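Side-chain contacts in alpha-L-rhamnosidase (Klebsiella oxytoca, PDB 4XHC), which probably hydrolyses terminal alpha-L-rhamnose from rhamnosides as a family 78 glycoside hydrolase, and binds alpha-L-rhamnose in its pocket: residues 41-46 with 271-276; 152-157 with 165-170; 282-287 with 329-334; 406-411 with 439-444; 449-454 with 473-478. All blocks are in the same frame, centred on the assembly; numbering follows the deposited sequence.

How the interactions relate
Interactions 1 and 3 are neighbours, their centres about 13 Å apart: helix 264-276 serves interaction 1, and its Phe274 and Ala275 touch the loop 282-287 and helix 322-340 of interaction 3. Interactions 4 and 5 form a second pair, about 15 Å apart between centres, joined by helix 444-456, which begins in one and supplies 449-454 to the other. Interaction 2 stands alone in the N-terminal beta-sheet region, centred about 55 Å from interaction 4. Along the chain it is nested in the loop closed by interaction 1, which returns the N-terminal helix 37-45 to the helical domain; interactions 1, 3, 4 and 5 follow in series. Four contacts thus lie at the helical domain.

Interaction 1: 41-46 with 271-276; sequences RTAEAL and LYLFAG
The first torsion of Thr42, chi1 -58°, sets its CG2 anti to the backbone N and its OG1 beside that N, which directs the methyl branch at Tyr272 of the opposing helix. Leu273 has CG beside its own backbone N, a choice that brings CD2 round to Ala43. The main event is a CH-pi contact: Thr42 CG2 stands 3.8 Å from the centroid of the Tyr272 ring and only 7° off the ring normal, so the methyl sits almost centrally above one face. The whole ring bears this out, as all six ring carbons of Tyr272 lie 3.9 to 4.2 Å from Thr42 CG2. One residue on, Ala43 CB fits between two neighbours of the other helix, 4.0 Å from Tyr272 CB and 3.9 Å from Leu273 CD2. The axes of 41-45 and 271-276 approach to 8.6 Å and run nearly antiparallel, 150° apart, and at Ala43 and Tyr272 the CA atoms come within 5.6 Å. Ala43, with only a methyl, is consistent with this close approach. Tyr272 OH is hydrogen-bonded to Glu327 OE1, and Ala43 O receives Arg269 NH1. No hydrogen bond links the two segments themselves: dispersion between methyls, an aliphatic branch and an aromatic face carries the contact, while the bond to Glu327 probably helps hold the ring at its hydroxyl end.

Interaction 2: 152-157 with 165-170; sequences QQQDLW and IDLPRR
Leu156 and Leu167 meet through one methyl each, CD2 to CD2 at 3.9 Å, and the two side chains approach at an angle. Gln154 has CG anti to the backbone N (chi1 -176°), and a bend at chi2 (63°) turns its amide forward along the strand, where NE2 donates to the carbonyl of the next residue, Asp155 O, at 3.0 Å (156° at the hydrogen). In the N-terminal beta region 153-158 is outermost, within the chain, in one antiparallel sheet; Leu167 and Arg169 follow 163-166, outermost in another. Water spans the gap between Gln154 and Arg169. Water 1 donates to Gln153 O (2.7 Å) and Gln154 OE1 (2.8 Å) while accepting from Arg169 NH1 (2.9 Å); water 2 also links NH1 to Gln153 O. Both waters lie at the guanidinium edge, in its plane. Arg169 NH2 forms a salt bridge with Asp159 OD1 of the second subunit.

Interaction 3: 282-287 with 329-334; sequences GMVSAN and WPTARR
Gly282 and Arg334 bring their CA atoms to 6.6 Å, where an irregular loop passes along a helix. The backbone of Gly282 has phi 99°, a conformation in which a side chain would press on the carbonyl oxygen of the residue before. From there 283-285 run on in extended geometry, whereas 329-334 is helical, with Arg334 N bonded to Pro330 O at 3.0 Å; Pro330, which has no N-H, coincides with a kink. The side chains meet at two points. Val284 CG1, placed beside its backbone N, touches Thr331 CG2 at 3.8 Å, and the two branched side chains approach at a slant, methyl against methyl. Arg334 CG is anti to its backbone N (chi1 -170°) and comes 4.2 Å from Gly282 O, after which a bend at chi2 (94°) carries the chain past Gly282. The helix belongs to the six-hairpin glycosidase domain, whose family fold is an (alpha/alpha)6 barrel, and the side chain of Val284 lies about 13 Å from the bound rhamnose. Polar ties come from the next residue of the helix, Gln335: its NE2 donates to both Gly282 O and Thr331 O, and its OE1 accepts from Val284 N, tying loop backbone to helix. The guanidinium of Arg334 is engaged beyond the contact, its NH1 forming a salt bridge with Glu337.

Interaction 4: 406-411 with 439-444; sequences SAALDA and AEVGTP
Asp410 N donates to Ser406 O at 2.9 Å, the shortest polar bond within these segments, closing the helical turn that presents Ala408 and Leu409 to Val441. Across the gap the contact is wholly apolar. Val441 has CG1 anti to its backbone N (chi1 174°), and this one branch does the touching: it lies 3.8 Å from Leu409 CG and 4.0 Å from Leu409 CD2, with Ala408 CB more distant at 4.3 Å. The Leu409 and Val441 side chains lie alongside each other, pointing opposite ways, so contact runs along their flanks. Val441 gets there through a turn between two helices: Glu440, at phi 66°, is the residue of a Schellman motif that ends the preceding helix, and Thr443 then acts as N-cap of the next, its OG1 taking the N-H of Gln446. Between these caps Val441 O is hydrogen-bonded to Arg447 NE. The segment 439-444 thus links helix 430-438 to helix 444-456 and leans on helix 391-412; Tyr420 of strand 419-420 touches both Leu409 and Val441, and Ile376 of helix 368-389 meets Val441 as well.

Interaction 5: 449-454 with 473-478; sequences EIMRNL and IAALLQ. With SO4 (sulfate ion), chain D.
A packed seam between two helices of the six-hairpin glycosidase domain, 444-456 and 466-478, brings Met451 against Ala475 and Leu476. The methionine is coiled: CG lies beside the backbone N, and further bends at chi2 (-53°) and chi3 (-64°) fold the thioether so that its terminal methyl faces the neighbouring helix. Met451 CE touches Ala475 CB at 3.6 Å, and its SD is 3.9 Å from the same methyl. CE also reaches Leu476 CD2 at 3.8 Å, and the two long side chains approach obliquely. With the CA atoms of Met451 and Leu476 6.9 Å apart, the bent methionine spans the gap, its CE meeting both partners, and all three residues are buried. Next along the helix, Arg452 points its CB away from the partner helix and binds a sulfate ion, probably from the crystallisation liquor. Oxygen O4 accepts from Arg452 NE (3.0 Å) and from Arg452 NH2 (2.9 Å), while NE to O2 is a weak bond. The sulfur lies in the guanidinium plane, at its edge. Arg448 binds the same anion, and Arg452 NH1 makes salt bridges with Glu455 and Glu484. Helices packed side by side through buried apolar residues are as expected in the (alpha/alpha)6 barrel of the GH78 catalytic domain.

Interaction 1: 41-46 with 271-276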
# COMPACT_ATOMS: atom_id res chain seq x y z
N ARG A 41 -18.98 14.54 27.52
CA ARG A 41 -17.90 15.43 27.98
C ARG A 41 -17.15 14.80 29.16
O ARG A 41 -15.94 14.96 29.27
CB ARG A 41 -18.42 16.82 28.36
CG ARG A 41 -18.77 17.71 27.16
CD ARG A 41 -19.01 19.16 27.55
NE ARG A 41 -19.88 19.28 28.73
CZ ARG A 41 -21.20 19.45 28.72
NH1 ARG A 41 -21.88 19.57 27.57
NH2 ARG A 41 -21.86 19.52 29.87
N THR A 42 -17.86 14.09 30.02
CA THR A 42 -17.23 13.35 31.11
C THR A 42 -16.33 12.22 30.58
O THR A 42 -15.22 12.02 31.06
CB THR A 42 -18.30 12.78 32.06
OG1 THR A 42 -19.09 13.85 32.57
CG2 THR A 42 -17.67 12.03 33.23
N ALA A 43 -16.82 11.49 29.58
CA ALA A 43 -16.04 10.42 28.96
C ALA A 43 -14.79 10.95 28.27
O ALA A 43 -13.71 10.39 28.41
CB ALA A 43 -16.91 9.68 27.95
N GLU A 44 -14.95 12.04 27.52
CA GLU A 44 -13.84 12.68 26.82
C GLU A 44 -12.72 13.13 27.79
O GLU A 44 -11.55 12.90 27.53
CB GLU A 44 -14.35 13.88 26.01
CG GLU A 44 -13.30 14.60 25.18
CD GLU A 44 -12.53 13.67 24.26
OE1 GLU A 44 -13.16 12.79 23.63
OE2 GLU A 44 -11.29 13.82 24.16
N ALA A 45 -13.10 13.74 28.91
CA ALA A 45 -12.11 14.21 29.89
C ALA A 45 -11.30 13.08 30.54
O ALA A 45 -10.24 13.32 31.09
CB ALA A 45 -12.80 15.04 30.97
N LEU A 46 -11.81 11.85 30.46
CA LEU A 46 -11.15 10.68 31.04
C LEU A 46 -10.35 9.85 30.03
O LEU A 46 -9.84 8.79 30.37
CB LEU A 46 -12.19 9.77 31.71
CG LEU A 46 -12.99 10.34 32.89
CD1 LEU A 46 -14.32 9.61 33.04
CD2 LEU A 46 -12.20 10.26 34.19
N LEU A 271 -18.31 3.33 30.80
CA LEU A 271 -19.70 3.44 31.25
C LEU A 271 -20.40 4.68 30.67
O LEU A 271 -21.54 4.59 30.22
CB LEU A 271 -19.80 3.47 32.78
CG LEU A 271 -19.82 2.12 33.49
CD1 LEU A 271 -19.55 2.31 34.98
CD2 LEU A 271 -21.14 1.39 33.27
N TYR A 272 -19.72 5.82 30.70
CA TYR A 272 -20.31 7.07 30.20
C TYR A 272 -20.46 7.07 28.69
O TYR A 272 -21.33 7.77 28.15
CB TYR A 272 -19.51 8.30 30.66
CG TYR A 272 -19.92 8.81 32.03
CD1 TYR A 272 -21.00 9.68 32.19
CD2 TYR A 272 -19.23 8.42 33.17
CE1 TYR A 272 -21.37 10.15 33.44
CE2 TYR A 272 -19.60 8.88 34.43
CZ TYR A 272 -20.67 9.75 34.56
OH TYR A 272 -21.01 10.19 35.82
N LEU A 273 -19.62 6.32 27.99
CA LEU A 273 -19.72 6.22 26.55
C LEU A 273 -21.01 5.51 26.15
O LEU A 273 -21.79 6.03 25.35
CB LEU A 273 -18.51 5.48 25.96
CG LEU A 273 -17.20 6.28 25.86
CD1 LEU A 273 -16.05 5.37 25.49
CD2 LEU A 273 -17.33 7.41 24.84
N PHE A 274 -21.26 4.33 26.71
CA PHE A 274 -22.49 3.60 26.43
C PHE A 274 -23.73 4.40 26.83
O PHE A 274 -24.74 4.35 26.14
CB PHE A 274 -22.51 2.25 27.15
CG PHE A 274 -21.69 1.20 26.48
CD1 PHE A 274 -22.17 0.56 25.35
CD2 PHE A 274 -20.45 0.84 26.98
CE1 PHE A 274 -21.42 -0.42 24.72
CE2 PHE A 274 -19.69 -0.13 26.36
CZ PHE A 274 -20.18 -0.77 25.23
N ALA A 275 -23.65 5.13 27.94
CA ALA A 275 -24.77 5.94 28.40
C ALA A 275 -24.99 7.21 27.56
O ALA A 275 -26.11 7.74 27.50
CB ALA A 275 -24.58 6.32 29.86
N GLY A 276 -23.93 7.71 26.94
CA GLY A 276 -23.93 9.02 26.27
C GLY A 276 -24.53 9.06 24.88
O GLY A 276 -24.82 10.14 24.36

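Interaction 2: 152-157 with 165-170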
# COMPACT_ATOMS: atom_id res chain seq x y z
N GLN A 152 -4.21 -8.35 8.05
CA GLN A 152 -3.16 -7.33 8.14
C GLN A 152 -2.01 -7.52 7.15
O GLN A 152 -1.32 -8.54 7.15
CB GLN A 152 -2.61 -7.29 9.57
CG GLN A 152 -3.68 -7.08 10.64
CD GLN A 152 -3.09 -7.04 12.03
OE1 GLN A 152 -3.06 -5.99 12.67
NE2 GLN A 152 -2.61 -8.18 12.50
N GLN A 153 -1.79 -6.50 6.34
CA GLN A 153 -1.09 -6.64 5.08
C GLN A 153 -0.78 -5.25 4.53
O GLN A 153 -1.59 -4.34 4.69
CB GLN A 153 -2.03 -7.36 4.15
CG GLN A 153 -1.42 -7.84 2.85
CD GLN A 153 -2.44 -8.54 1.99
OE1 GLN A 153 -3.62 -8.17 1.98
NE2 GLN A 153 -2.01 -9.58 1.30
N GLN A 154 0.36 -5.06 3.88
CA GLN A 154 0.72 -3.74 3.36
C GLN A 154 1.77 -3.84 2.27
O GLN A 154 2.82 -4.41 2.49
CB GLN A 154 1.24 -2.85 4.49
CG GLN A 154 1.56 -1.41 4.11
CD GLN A 154 0.34 -0.63 3.64
OE1 GLN A 154 -0.48 -0.19 4.44
NE2 GLN A 154 0.22 -0.46 2.33
N ASP A 155 1.49 -3.24 1.11
CA ASP A 155 2.48 -3.12 0.04
C ASP A 155 3.15 -1.76 0.10
O ASP A 155 2.52 -0.77 0.45
CB ASP A 155 1.90 -3.39 -1.37
CG ASP A 155 1.57 -4.88 -1.59
OD1 ASP A 155 0.84 -5.43 -0.73
OD2 ASP A 155 2.04 -5.50 -2.60
N LEU A 156 4.44 -1.73 -0.21
CA LEU A 156 5.23 -0.51 -0.19
C LEU A 156 6.05 -0.38 -1.45
O LEU A 156 6.61 -1.36 -1.94
CB LEU A 156 6.22 -0.54 0.97
CG LEU A 156 5.60 -0.52 2.36
CD1 LEU A 156 6.63 -0.93 3.40
CD2 LEU A 156 5.05 0.87 2.64
N TRP A 157 6.13 0.84 -1.98
CA TRP A 157 7.04 1.16 -3.07
C TRP A 157 7.99 2.25 -2.59
O TRP A 157 7.60 3.39 -2.40
CB TRP A 157 6.26 1.64 -4.31
CG TRP A 157 5.53 0.54 -5.04
CD1 TRP A 157 5.96 -0.14 -6.16
CD2 TRP A 157 4.26 -0.00 -4.71
NE1 TRP A 157 5.03 -1.08 -6.52
CE2 TRP A 157 3.98 -1.02 -5.65
CE3 TRP A 157 3.33 0.26 -3.70
CZ2 TRP A 157 2.81 -1.76 -5.61
CZ3 TRP A 157 2.16 -0.47 -3.66
CH2 TRP A 157 1.91 -1.47 -4.62
N ILE A 165 11.40 4.07 7.40
CA ILE A 165 9.95 3.86 7.28
C ILE A 165 9.26 3.67 8.64
O ILE A 165 9.64 2.81 9.42
CB ILE A 165 9.65 2.63 6.40
CG1 ILE A 165 10.14 2.87 4.96
CG2 ILE A 165 8.16 2.30 6.41
CD1 ILE A 165 9.57 4.11 4.29
N ASP A 166 8.24 4.49 8.88
CA ASP A 166 7.36 4.36 10.05
C ASP A 166 5.94 4.20 9.53
O ASP A 166 5.33 5.17 9.09
CB ASP A 166 7.43 5.60 10.94
CG ASP A 166 8.73 5.70 11.73
OD1 ASP A 166 8.87 5.00 12.75
OD2 ASP A 166 9.61 6.51 11.35
N LEU A 167 5.42 2.98 9.55
CA LEU A 167 4.08 2.72 9.03
C LEU A 167 3.00 3.34 9.91
O LEU A 167 3.07 3.23 11.13
CB LEU A 167 3.85 1.21 8.88
CG LEU A 167 4.69 0.53 7.81
CD1 LEU A 167 4.45 -0.97 7.81
CD2 LEU A 167 4.39 1.11 6.44
N PRO A 168 1.98 3.98 9.30
CA PRO A 168 0.98 4.71 10.08
C PRO A 168 -0.11 3.84 10.75
O PRO A 168 -0.65 4.25 11.78
CB PRO A 168 0.36 5.66 9.05
CG PRO A 168 0.53 4.97 7.74
CD PRO A 168 1.70 4.02 7.85
N ARG A 169 -0.42 2.67 10.20
CA ARG A 169 -1.46 1.81 10.77
C ARG A 169 -0.95 1.01 11.98
O ARG A 169 0.20 0.59 12.02
CB ARG A 169 -2.03 0.86 9.72
CG ARG A 169 -2.80 1.56 8.62
CD ARG A 169 -3.51 0.54 7.73
NE ARG A 169 -4.66 -0.07 8.41
CZ ARG A 169 -5.00 -1.36 8.35
NH1 ARG A 169 -4.29 -2.24 7.64
NH2 ARG A 169 -6.07 -1.78 9.01
N ARG A 170 -1.84 0.79 12.94
CA ARG A 170 -1.53 0.00 14.13
C ARG A 170 -1.78 -1.47 13.85
O ARG A 170 -2.86 -1.86 13.46
CB ARG A 170 -2.40 0.45 15.30
CG ARG A 170 -1.90 -0.04 16.65
CD ARG A 170 -2.96 0.14 17.72
NE ARG A 170 -4.01 -0.84 17.59
CZ ARG A 170 -5.12 -0.86 18.33
NH1 ARG A 170 -5.32 0.07 19.26
NH2 ARG A 170 -6.02 -1.82 18.14
O HOH W 1 -1.93 -2.01 6.01
O HOH W 2 -4.24 -4.84 6.23

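Interaction 3: 282-287 with 329-334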
# COMPACT_ATOMS: atom_id res chain seq x y z
N GLY A 282 -33.99 4.83 24.67
CA GLY A 282 -33.12 4.71 25.84
C GLY A 282 -32.24 3.47 25.93
O GLY A 282 -31.41 3.38 26.83
N MET A 283 -32.40 2.51 25.01
CA MET A 283 -31.57 1.29 25.04
C MET A 283 -30.12 1.54 24.61
O MET A 283 -29.86 2.17 23.58
CB MET A 283 -32.16 0.18 24.15
CG MET A 283 -31.56 -1.20 24.43
SD MET A 283 -32.31 -2.46 23.40
CE MET A 283 -31.34 -3.92 23.80
N VAL A 284 -29.18 1.01 25.38
CA VAL A 284 -27.77 1.14 25.07
C VAL A 284 -27.38 0.16 23.97
O VAL A 284 -27.97 -0.92 23.85
CB VAL A 284 -26.86 0.92 26.31
CG1 VAL A 284 -27.22 1.89 27.42
CG2 VAL A 284 -26.93 -0.51 26.79
N SER A 285 -26.41 0.55 23.15
CA SER A 285 -25.93 -0.28 22.07
C SER A 285 -25.04 -1.40 22.58
O SER A 285 -24.57 -1.37 23.72
CB SER A 285 -25.18 0.57 21.05
OG SER A 285 -26.03 1.59 20.57
N ALA A 286 -24.81 -2.39 21.73
CA ALA A 286 -23.95 -3.50 22.07
C ALA A 286 -22.49 -3.07 22.07
O ALA A 286 -21.69 -3.60 22.85
CB ALA A 286 -24.16 -4.65 21.09
N ASN A 287 -22.15 -2.11 21.21
CA ASN A 287 -20.79 -1.58 21.09
C ASN A 287 -20.74 -0.12 20.65
O ASN A 287 -21.70 0.40 20.07
CB ASN A 287 -19.99 -2.43 20.11
CG ASN A 287 -20.58 -2.40 18.72
OD1 ASN A 287 -20.19 -1.60 17.90
ND2 ASN A 287 -21.53 -3.28 18.45
N TRP A 329 -27.58 5.76 37.14
CA TRP A 329 -28.64 4.83 37.55
C TRP A 329 -29.85 4.84 36.60
O TRP A 329 -30.32 3.78 36.20
CB TRP A 329 -29.06 5.09 39.00
CG TRP A 329 -30.42 4.58 39.37
CD1 TRP A 329 -31.50 5.32 39.75
CD2 TRP A 329 -30.85 3.21 39.38
NE1 TRP A 329 -32.57 4.50 40.00
CE2 TRP A 329 -32.20 3.20 39.78
CE3 TRP A 329 -30.23 1.99 39.08
CZ2 TRP A 329 -32.94 2.03 39.89
CZ3 TRP A 329 -30.96 0.83 39.19
CH2 TRP A 329 -32.30 0.85 39.59
N PRO A 330 -30.37 6.03 36.23
CA PRO A 330 -31.47 6.04 35.26
C PRO A 330 -31.21 5.27 33.98
O PRO A 330 -32.11 4.61 33.47
CB PRO A 330 -31.67 7.54 34.98
CG PRO A 330 -31.25 8.21 36.25
CD PRO A 330 -30.16 7.36 36.84
N THR A 331 -29.98 5.32 33.45
CA THR A 331 -29.63 4.51 32.28
C THR A 331 -29.80 3.01 32.61
O THR A 331 -30.43 2.27 31.85
CB THR A 331 -28.20 4.81 31.76
OG1 THR A 331 -28.12 6.15 31.27
CG2 THR A 331 -27.81 3.90 30.60
N ALA A 332 -29.25 2.58 33.75
CA ALA A 332 -29.35 1.18 34.19
C ALA A 332 -30.80 0.75 34.34
O ALA A 332 -31.20 -0.28 33.79
CB ALA A 332 -28.62 0.97 35.50
N ARG A 333 -31.57 1.55 35.07
CA ARG A 333 -32.99 1.27 35.29
C ARG A 333 -33.75 1.12 33.97
O ARG A 333 -34.62 0.26 33.86
CB ARG A 333 -33.63 2.39 36.11
CG ARG A 333 -35.13 2.21 36.36
CD ARG A 333 -35.72 3.42 37.04
NE ARG A 333 -35.63 4.59 36.17
CZ ARG A 333 -35.57 5.86 36.59
NH1 ARG A 333 -35.57 6.16 37.89
NH2 ARG A 333 -35.50 6.83 35.71
N ARG A 334 -33.44 1.96 32.99
CA ARG A 334 -34.13 1.92 31.70
C ARG A 334 -33.87 0.62 30.94
O ARG A 334 -34.73 0.13 30.21
CB ARG A 334 -33.73 3.12 30.84
CG ARG A 334 -34.56 3.31 29.59
CD ARG A 334 -35.73 4.27 29.80
NE ARG A 334 -36.54 4.34 28.58
CZ ARG A 334 -37.54 3.51 28.27
NH1 ARG A 334 -37.90 2.53 29.09
NH2 ARG A 334 -38.19 3.66 27.12

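Interaction 4: 406-411 with 439-444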
# COMPACT_ATOMS: atom_id res chain seq x y z
N SER A 406 -39.89 -18.24 39.58
CA SER A 406 -40.97 -19.24 39.54
C SER A 406 -41.32 -19.67 38.12
O SER A 406 -41.47 -20.86 37.85
CB SER A 406 -42.24 -18.72 40.21
OG SER A 406 -42.02 -18.58 41.60
N ALA A 407 -41.45 -18.70 37.23
CA ALA A 407 -41.78 -18.99 35.85
C ALA A 407 -40.68 -19.84 35.19
O ALA A 407 -40.97 -20.72 34.38
CB ALA A 407 -41.99 -17.70 35.09
N ALA A 408 -39.43 -19.59 35.56
CA ALA A 408 -38.32 -20.38 35.05
C ALA A 408 -38.45 -21.84 35.47
O ALA A 408 -38.34 -22.74 34.63
CB ALA A 408 -37.00 -19.81 35.53
N LEU A 409 -38.70 -22.09 36.75
CA LEU A 409 -38.94 -23.44 37.24
C LEU A 409 -40.14 -24.12 36.56
O LEU A 409 -40.05 -25.26 36.15
CB LEU A 409 -39.20 -23.45 38.74
CG LEU A 409 -38.00 -23.39 39.68
CD1 LEU A 409 -38.52 -23.35 41.11
CD2 LEU A 409 -37.07 -24.57 39.45
N ASP A 410 -41.26 -23.42 36.46
CA ASP A 410 -42.48 -24.04 35.92
C ASP A 410 -42.34 -24.40 34.44
O ASP A 410 -42.69 -25.49 34.03
CB ASP A 410 -43.71 -23.15 36.12
CG ASP A 410 -44.26 -23.20 37.56
OD1 ASP A 410 -43.49 -23.47 38.52
OD2 ASP A 410 -45.47 -22.97 37.72
N ALA A 411 -41.82 -23.48 33.65
CA ALA A 411 -41.81 -23.65 32.21
C ALA A 411 -40.55 -24.34 31.70
O ALA A 411 -40.62 -25.03 30.70
CB ALA A 411 -41.99 -22.31 31.52
N ALA A 439 -28.29 -17.25 38.11
CA ALA A 439 -29.49 -16.49 38.45
C ALA A 439 -30.07 -16.85 39.82
O ALA A 439 -30.94 -16.14 40.34
CB ALA A 439 -30.54 -16.70 37.38
N GLU A 440 -29.59 -17.96 40.38
CA GLU A 440 -30.00 -18.46 41.70
C GLU A 440 -31.47 -18.88 41.71
O GLU A 440 -32.19 -18.64 42.67
CB GLU A 440 -29.69 -17.44 42.81
CG GLU A 440 -28.25 -16.96 42.83
CD GLU A 440 -27.80 -16.46 44.19
OE1 GLU A 440 -28.51 -15.64 44.80
OE2 GLU A 440 -26.72 -16.90 44.65
N VAL A 441 -31.91 -19.51 40.62
CA VAL A 441 -33.24 -20.12 40.55
C VAL A 441 -33.18 -21.42 41.35
O VAL A 441 -32.17 -22.11 41.31
CB VAL A 441 -33.64 -20.40 39.08
CG1 VAL A 441 -34.95 -21.17 39.02
CG2 VAL A 441 -33.74 -19.11 38.29
N GLY A 442 -34.25 -21.74 42.07
CA GLY A 442 -34.31 -22.99 42.82
C GLY A 442 -33.55 -22.93 44.13
O GLY A 442 -33.40 -21.87 44.70
N THR A 443 -33.09 -24.08 44.61
CA THR A 443 -32.38 -24.15 45.90
C THR A 443 -30.89 -24.35 45.69
O THR A 443 -30.47 -24.82 44.62
CB THR A 443 -32.91 -25.30 46.77
OG1 THR A 443 -32.84 -26.52 46.02
CG2 THR A 443 -34.34 -25.04 47.17
N PRO A 444 -30.07 -24.02 46.71
CA PRO A 444 -28.62 -24.23 46.62
C PRO A 444 -28.22 -25.67 46.29
O PRO A 444 -27.31 -25.89 45.48
CB PRO A 444 -28.12 -23.84 48.01
CG PRO A 444 -29.14 -22.89 48.52
CD PRO A 444 -30.44 -23.39 47.99

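Interaction 5: 449-454 with 473-478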
# COMPACT_ATOMS: atom_id res chain seq x y z
N GLU A 449 -26.45 -29.98 42.45
CA GLU A 449 -26.85 -31.17 41.66
C GLU A 449 -26.80 -30.94 40.14
O GLU A 449 -26.46 -31.85 39.39
CB GLU A 449 -28.29 -31.64 42.03
CG GLU A 449 -28.48 -32.27 43.43
CD GLU A 449 -29.95 -32.46 43.85
OE1 GLU A 449 -30.20 -32.76 45.05
OE2 GLU A 449 -30.86 -32.30 43.00
N ILE A 450 -27.13 -29.73 39.68
CA ILE A 450 -27.03 -29.41 38.25
C ILE A 450 -25.57 -29.38 37.75
O ILE A 450 -25.27 -29.87 36.66
CB ILE A 450 -27.73 -28.07 37.91
CG1 ILE A 450 -29.25 -28.23 38.01
CG2 ILE A 450 -27.38 -27.58 36.51
CD1 ILE A 450 -29.99 -26.92 38.10
N MET A 451 -24.66 -28.82 38.55
CA MET A 451 -23.26 -28.72 38.16
C MET A 451 -22.61 -30.11 38.14
O MET A 451 -21.77 -30.38 37.29
CB MET A 451 -22.48 -27.79 39.08
CG MET A 451 -23.02 -26.37 39.19
SD MET A 451 -23.29 -25.47 37.65
CE MET A 451 -21.61 -25.35 37.02
N ARG A 452 -23.02 -30.98 39.07
CA ARG A 452 -22.63 -32.39 39.03
C ARG A 452 -23.20 -33.12 37.82
O ARG A 452 -22.56 -34.02 37.28
CB ARG A 452 -23.11 -33.14 40.28
CG ARG A 452 -22.41 -32.76 41.56
CD ARG A 452 -20.91 -32.96 41.43
NE ARG A 452 -20.24 -32.90 42.72
CZ ARG A 452 -18.92 -32.79 42.87
NH1 ARG A 452 -18.11 -32.74 41.81
NH2 ARG A 452 -18.40 -32.73 44.09
N ASN A 453 -24.38 -32.72 37.40
CA ASN A 453 -25.02 -33.33 36.24
C ASN A 453 -24.28 -32.96 34.93
O ASN A 453 -24.21 -33.78 34.02
CB ASN A 453 -26.49 -32.92 36.19
CG ASN A 453 -27.36 -33.91 35.46
OD1 ASN A 453 -26.98 -35.06 35.27
ND2 ASN A 453 -28.53 -33.47 35.02
N LEU A 454 -23.72 -31.76 34.84
CA LEU A 454 -22.90 -31.38 33.68
C LEU A 454 -21.64 -32.22 33.58
O LEU A 454 -21.21 -32.58 32.49
CB LEU A 454 -22.48 -29.93 33.77
CG LEU A 454 -23.59 -28.87 33.74
CD1 LEU A 454 -23.00 -27.51 34.08
CD2 LEU A 454 -24.28 -28.80 32.40
N ILE A 473 -17.13 -21.37 35.26
CA ILE A 473 -16.24 -21.30 36.43
C ILE A 473 -16.93 -20.59 37.59
O ILE A 473 -16.86 -21.04 38.73
CB ILE A 473 -14.92 -20.57 36.11
CG1 ILE A 473 -14.13 -21.32 35.02
CG2 ILE A 473 -14.06 -20.42 37.36
CD1 ILE A 473 -13.94 -22.79 35.30
N ALA A 474 -17.58 -19.48 37.29
CA ALA A 474 -18.27 -18.70 38.31
C ALA A 474 -19.37 -19.52 38.97
O ALA A 474 -19.55 -19.45 40.20
CB ALA A 474 -18.86 -17.44 37.70
N ALA A 475 -20.10 -20.30 38.16
CA ALA A 475 -21.16 -21.16 38.67
C ALA A 475 -20.60 -22.26 39.58
O ALA A 475 -21.19 -22.57 40.61
CB ALA A 475 -21.96 -21.76 37.53
N LEU A 476 -19.47 -22.84 39.20
CA LEU A 476 -18.83 -23.84 40.05
C LEU A 476 -18.49 -23.25 41.42
O LEU A 476 -18.83 -23.83 42.45
CB LEU A 476 -17.57 -24.41 39.38
CG LEU A 476 -17.82 -25.33 38.19
CD1 LEU A 476 -16.53 -25.58 37.41
CD2 LEU A 476 -18.42 -26.66 38.63
N LEU A 477 -17.84 -22.09 41.42
CA LEU A 477 -17.45 -21.43 42.68
C LEU A 477 -18.67 -21.07 43.55
O LEU A 477 -18.66 -21.30 44.76
CB LEU A 477 -16.60 -20.18 42.40
CG LEU A 477 -15.18 -20.44 41.89
CD1 LEU A 477 -14.49 -19.14 41.47
CD2 LEU A 477 -14.34 -21.17 42.92
N GLN A 478 -19.72 -20.54 42.92
CA GLN A 478 -20.95 -20.17 43.62
C GLN A 478 -21.59 -21.37 44.35
O GLN A 478 -22.18 -21.20 45.41
CB GLN A 478 -21.93 -19.55 42.63
CG GLN A 478 -23.23 -19.04 43.21
CD GLN A 478 -24.26 -18.74 42.13
OE1 GLN A 478 -24.11 -17.80 41.36
NE2 GLN A 478 -25.33 -19.54 42.09
S SO4 D . -21.51 -33.51 46.25
O1 SO4 D . -20.75 -34.09 47.37
O2 SO4 D . -21.70 -34.61 45.27
O3 SO4 D . -22.75 -32.93 46.79
O4 SO4 D . -20.86 -32.34 45.62